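Local coordinates for protein metal-bound toxin (Helicobacter pylori, PDB 4NRN) that probably acts as an RNA-cleaving RelE-family toxin of the YafQ type in a toxin-antitoxin system, and binds two zinc ions, at residues Ile4-Lys8 against Lys9-Asp13; Leu83-His86 against Ser87-Phe90. All coordinates share one frame; numbering follows the deposited sequence.

Contact 1 of 2, residues Ile4-Lys8 against Lys9-Asp13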
loop_
_atom_site.group_PDB
_atom_site.type_symbol
_atom_site.label_atom_id
_atom_site.label_comp_id
_atom_site.label_asym_id
_atom_site.label_seq_id
_atom_site.Cartn_x
_atom_site.Cartn_y
_atom_site.Cartn_z
ATOM N N ILE A 4 -10.460 4.848 2.994
ATOM C CA ILE A 4 -9.095 4.379 3.200
ATOM C C ILE A 4 -8.919 3.985 4.652
ATOM O O ILE A 4 -9.052 4.816 5.545
ATOM C CB ILE A 4 -8.050 5.460 2.822
ATOM C CG1 ILE A 4 -8.227 5.878 1.365
ATOM C CG2 ILE A 4 -6.618 4.948 3.050
ATOM C CD1 ILE A 4 -7.705 7.250 1.067
ATOM N N GLU A 5 -8.632 2.716 4.892
ATOM C CA GLU A 5 -8.475 2.237 6.255
ATOM C C GLU A 5 -7.162 1.499 6.382
ATOM O O GLU A 5 -6.722 0.846 5.442
ATOM C CB GLU A 5 -9.637 1.322 6.649
ATOM C CG GLU A 5 -9.954 1.368 8.146
ATOM C CD GLU A 5 -11.010 0.364 8.579
ATOM O OE1 GLU A 5 -11.354 -0.534 7.783
ATOM O OE2 GLU A 5 -11.493 0.471 9.727
ATOM N N THR A 6 -6.536 1.604 7.546
ATOM C CA THR A 6 -5.256 0.957 7.761
ATOM C C THR A 6 -5.382 -0.163 8.781
ATOM O O THR A 6 -6.334 -0.207 9.551
ATOM C CB THR A 6 -4.190 1.956 8.246
ATOM O OG1 THR A 6 -4.477 2.357 9.594
ATOM C CG2 THR A 6 -4.162 3.186 7.348
ATOM N N SER A 7 -4.410 -1.069 8.768
ATOM C CA SER A 7 -4.265 -2.083 9.802
ATOM C C SER A 7 -3.402 -1.537 10.942
ATOM O O SER A 7 -2.772 -0.472 10.809
ATOM C CB SER A 7 -3.594 -3.324 9.221
ATOM O OG SER A 7 -2.212 -3.097 8.991
ATOM N N LYS A 8 -3.364 -2.265 12.056
ATOM C CA LYS A 8 -2.489 -1.905 13.175
ATOM C C LYS A 8 -1.005 -2.130 12.826
ATOM O O LYS A 8 -0.142 -1.405 13.319
ATOM C CB LYS A 8 -2.869 -2.658 14.462
ATOM C CG LYS A 8 -4.259 -2.346 15.012
ATOM C CD LYS A 8 -4.502 -3.100 16.334
ATOM C CE LYS A 8 -5.950 -2.947 16.826
ATOM N NZ LYS A 8 -6.234 -3.686 18.108
ATOM N N LYS A 9 -0.718 -3.119 11.975
ATOM C CA LYS A 9 0.660 -3.383 11.535
ATOM C C LYS A 9 1.135 -2.306 10.574
ATOM O O LYS A 9 2.274 -1.866 10.649
ATOM C CB LYS A 9 0.803 -4.751 10.856
ATOM C CG LYS A 9 0.594 -5.940 11.765
ATOM C CD LYS A 9 0.551 -7.232 10.953
ATOM C CE LYS A 9 0.067 -8.417 11.793
ATOM N NZ LYS A 9 -0.507 -9.511 10.958
ATOM N N PHE A 10 0.262 -1.898 9.659
ATOM C CA PHE A 10 0.596 -0.818 8.751
ATOM C C PHE A 10 0.963 0.446 9.517
ATOM O O PHE A 10 1.946 1.118 9.195
ATOM C CB PHE A 10 -0.557 -0.508 7.802
ATOM C CG PHE A 10 -0.303 0.693 6.938
ATOM C CD1 PHE A 10 0.220 0.547 5.664
ATOM C CD2 PHE A 10 -0.561 1.973 7.411
ATOM C CE1 PHE A 10 0.465 1.660 4.864
ATOM C CE2 PHE A 10 -0.316 3.090 6.622
ATOM C CZ PHE A 10 0.198 2.930 5.344
ATOM N N ASP A 11 0.160 0.785 10.520
ATOM C CA ASP A 11 0.414 1.991 11.299
ATOM C C ASP A 11 1.813 1.943 11.924
ATOM O O ASP A 11 2.556 2.925 11.883
ATOM C CB ASP A 11 -0.682 2.198 12.354
ATOM C CG ASP A 11 -2.049 2.494 11.733
ATOM O OD1 ASP A 11 -2.096 2.990 10.587
ATOM O OD2 ASP A 11 -3.077 2.230 12.392
ATOM N N LYS A 12 2.187 0.795 12.478
ATOM C CA LYS A 12 3.524 0.664 13.037
ATOM C C LYS A 12 4.601 0.795 11.956
ATOM O O LYS A 12 5.593 1.493 12.157
ATOM C CB LYS A 12 3.676 -0.633 13.832
ATOM C CG LYS A 12 2.813 -0.675 15.086
ATOM C CD LYS A 12 2.786 -2.060 15.708
ATOM C CE LYS A 12 1.901 -2.105 16.950
ATOM N NZ LYS A 12 0.451 -2.161 16.617
ATOM N N ASP A 13 4.399 0.136 10.816
ATOM C CA ASP A 13 5.338 0.213 9.687
ATOM C C ASP A 13 5.651 1.662 9.308
ATOM O O ASP A 13 6.805 2.032 9.087
ATOM C CB ASP A 13 4.764 -0.493 8.451
ATOM C CG ASP A 13 4.731 -1.994 8.594
ATOM O OD1 ASP A 13 5.329 -2.524 9.562
ATOM O OD2 ASP A 13 4.108 -2.653 7.727
HETATM O O HOH W 1 -1.030 0.554 15.499
#
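Lys8 O is gripped by three groups where strand 3-6 gives way to helix 8-19, just after Ser7, the N-cap residue of that helix: by the backbone N of Lys12, by the ammonium of the same residue and by a water. The two bonds from Lys12 are weak; the water's to Lys8 O, at 3.1 Å, is an ordinary one. Lys12 N donates to Lys8 O over 3.3 Å as the helical i to i+4 bond, and Lys12 NZ lies 3.4 Å from Lys8 O. The lysine chain turns back at its last torsion (chi4 78°), which brings NZ back to the carbonyl that its own backbone N also meets; the water weakly accepts from NZ.

Ser7, the N-cap residue, holds OG between its own backbone N and carbonyl carbon (chi1 73°), and from there OG accepts from Phe10 N at 2.8 Å, nearly straight at 164°. The same OG is also hydrogen-bonded to Val81 O of strand 77-84, so the cap is tied to the sheet. Asp11 N closes the first turn on Ser7 O.

Beside the cap, Thr6 and Asp11 cross at about a right angle. Thr6 OG1 donates to Asp11 OD1 over 2.7 Å, meeting it on the syn side and somewhat out of the carboxylate plane. This bond ties the last strand residue to the first helical turn. Phe10 is buried against Leu80, Leu83 and Leu27, and its side chain crosses the same threonine at about a right angle, Phe10 CD2 touching Thr6 CB at 3.7 Å and Thr6 CG2 at 3.8 Å.

Contact 2 of 2, residues Leu83-His86 against Ser87-Phe90. With ZN (zinc ion), chain D.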
loop_
_atom_site.group_PDB
_atom_site.type_symbol
_atom_site.label_atom_id
_atom_site.label_comp_id
_atom_site.label_asym_id
_atom_site.label_seq_id
_atom_site.Cartn_x
_atom_site.Cartn_y
_atom_site.Cartn_z
ATOM N N LEU A 83 3.571 -1.955 4.998
ATOM C CA LEU A 83 4.427 -1.014 4.284
ATOM C C LEU A 83 5.857 -1.281 4.714
ATOM O O LEU A 83 6.213 -1.034 5.864
ATOM C CB LEU A 83 4.058 0.424 4.645
ATOM C CG LEU A 83 4.757 1.512 3.841
ATOM C CD1 LEU A 83 4.196 1.520 2.431
ATOM C CD2 LEU A 83 4.569 2.869 4.504
ATOM N N GLY A 84 6.673 -1.792 3.800
ATOM C CA GLY A 84 8.026 -2.190 4.143
ATOM C C GLY A 84 8.733 -2.913 3.019
ATOM O O GLY A 84 8.218 -2.998 1.908
ATOM N N SER A 85 9.923 -3.432 3.300
ATOM C CA SER A 85 10.679 -4.165 2.290
ATOM C C SER A 85 10.169 -5.595 2.158
ATOM O O SER A 85 9.387 -6.066 2.986
ATOM C CB SER A 85 12.169 -4.174 2.633
ATOM O OG SER A 85 12.416 -5.025 3.740
ATOM N N HIS A 86 10.608 -6.285 1.110
ATOM C CA HIS A 86 10.297 -7.701 0.964
ATOM C C HIS A 86 10.751 -8.445 2.214
ATOM O O HIS A 86 9.993 -9.217 2.804
ATOM C CB HIS A 86 10.986 -8.283 -0.267
ATOM C CG HIS A 86 10.358 -7.873 -1.560
ATOM N ND1 HIS A 86 10.854 -6.849 -2.339
ATOM C CD2 HIS A 86 9.276 -8.353 -2.219
ATOM C CE1 HIS A 86 10.106 -6.713 -3.417
ATOM N NE2 HIS A 86 9.140 -7.613 -3.369
ATOM N N SER A 87 11.994 -8.196 2.618
ATOM C CA SER A 87 12.575 -8.842 3.787
ATOM C C SER A 87 11.734 -8.634 5.043
ATOM O O SER A 87 11.584 -9.545 5.853
ATOM C CB SER A 87 14.006 -8.344 4.016
ATOM O OG SER A 87 14.828 -8.608 2.892
ATOM N N GLU A 88 11.178 -7.437 5.198
ATOM C CA GLU A 88 10.407 -7.109 6.394
ATOM C C GLU A 88 8.989 -7.670 6.410
ATOM O O GLU A 88 8.446 -7.955 7.475
ATOM C CB GLU A 88 10.355 -5.599 6.597
ATOM C CG GLU A 88 11.527 -5.070 7.351
ATOM C CD GLU A 88 11.752 -3.614 7.080
ATOM O OE1 GLU A 88 10.814 -2.957 6.574
ATOM O OE2 GLU A 88 12.867 -3.128 7.365
ATOM N N LEU A 89 8.381 -7.811 5.242
ATOM C CA LEU A 89 6.991 -8.231 5.193
ATOM C C LEU A 89 6.864 -9.748 5.072
ATOM O O LEU A 89 5.894 -10.343 5.546
ATOM C CB LEU A 89 6.276 -7.544 4.027
ATOM C CG LEU A 89 5.708 -6.140 4.238
ATOM C CD1 LEU A 89 6.659 -5.270 5.026
ATOM C CD2 LEU A 89 5.395 -5.514 2.892
ATOM N N PHE A 90 7.853 -10.367 4.437
ATOM C CA PHE A 90 7.772 -11.781 4.088
ATOM C C PHE A 90 8.806 -12.626 4.830
ATOM O O PHE A 90 9.921 -12.174 5.102
ATOM C CB PHE A 90 7.925 -11.959 2.570
ATOM C CG PHE A 90 6.996 -11.091 1.761
ATOM C CD1 PHE A 90 5.624 -11.175 1.932
ATOM C CD2 PHE A 90 7.492 -10.194 0.827
ATOM C CE1 PHE A 90 4.765 -10.376 1.193
ATOM C CE2 PHE A 90 6.634 -9.392 0.082
ATOM C CZ PHE A 90 5.271 -9.486 0.265
HETATM ZN ZN ZN D . 7.548 -8.726 -5.000
HETATM O O HOH W 2 8.513 -0.648 7.321
HETATM O O HOH W 3 7.120 -11.063 -4.687
#
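Ser85 and Glu88 form a capping box at the start of helix 86-89, just after strand 77-84 ends. Its firmer half is Glu88 N donating to Ser85 OG at 3.1 Å; the return bond, Ser85 N to Glu88 OE1, is straight at 169° but long and weak. A water donates to Leu83 O and, weakly, to Glu88 OE1, bridging strand and box.

Backbone bonds wind the short helix. Leu89 N donates to Ser85 O, and Phe90 N reaches His86 O at 2.9 Å, almost in line with the carbonyl.

Packing falls to the leucine and the two rings. Leu89 CD1 rests 3.5 Å from Gly84 CA. His86 and Phe90 point the same way and meet rim to rim, His86 CD2 lying 3.7 Å from Phe90 CE2, their planes 39° apart.

Metal binding belongs to His86, the predicted proton donor. His86 ND1 is hydrogen-bonded to Asp64 OD1, which limits rotation of the ring, while Glu58 completes the protein ligands of the zinc. The ion lies in the imidazole plane, 2.5 Å from His86 NE2, and a water is bound to it at 2.4 Å.

In the fold
Contact 1 comes first along the chain and contact 2 at its modelled end, their centres about 14 Å apart. Each is a strand-to-helix junction with a serine N-cap, and their strands, 3-6 and 77-84, run parallel as neighbours in the mixed five-stranded sheet. The two contacts touch directly: Asp13 OD2 probably accepts a hydrogen bond from Leu83 N at 2.9 Å, and Phe10 CE1 packs on Leu83 CB at 3.8 Å. Helix 8-19 is thereby joined to the end of strand 77-84, just before the chain turns to present His86 to zinc. Contact 1 itself stands apart from the metal, the Phe10 side chain being about 12 Å from that of Glu58.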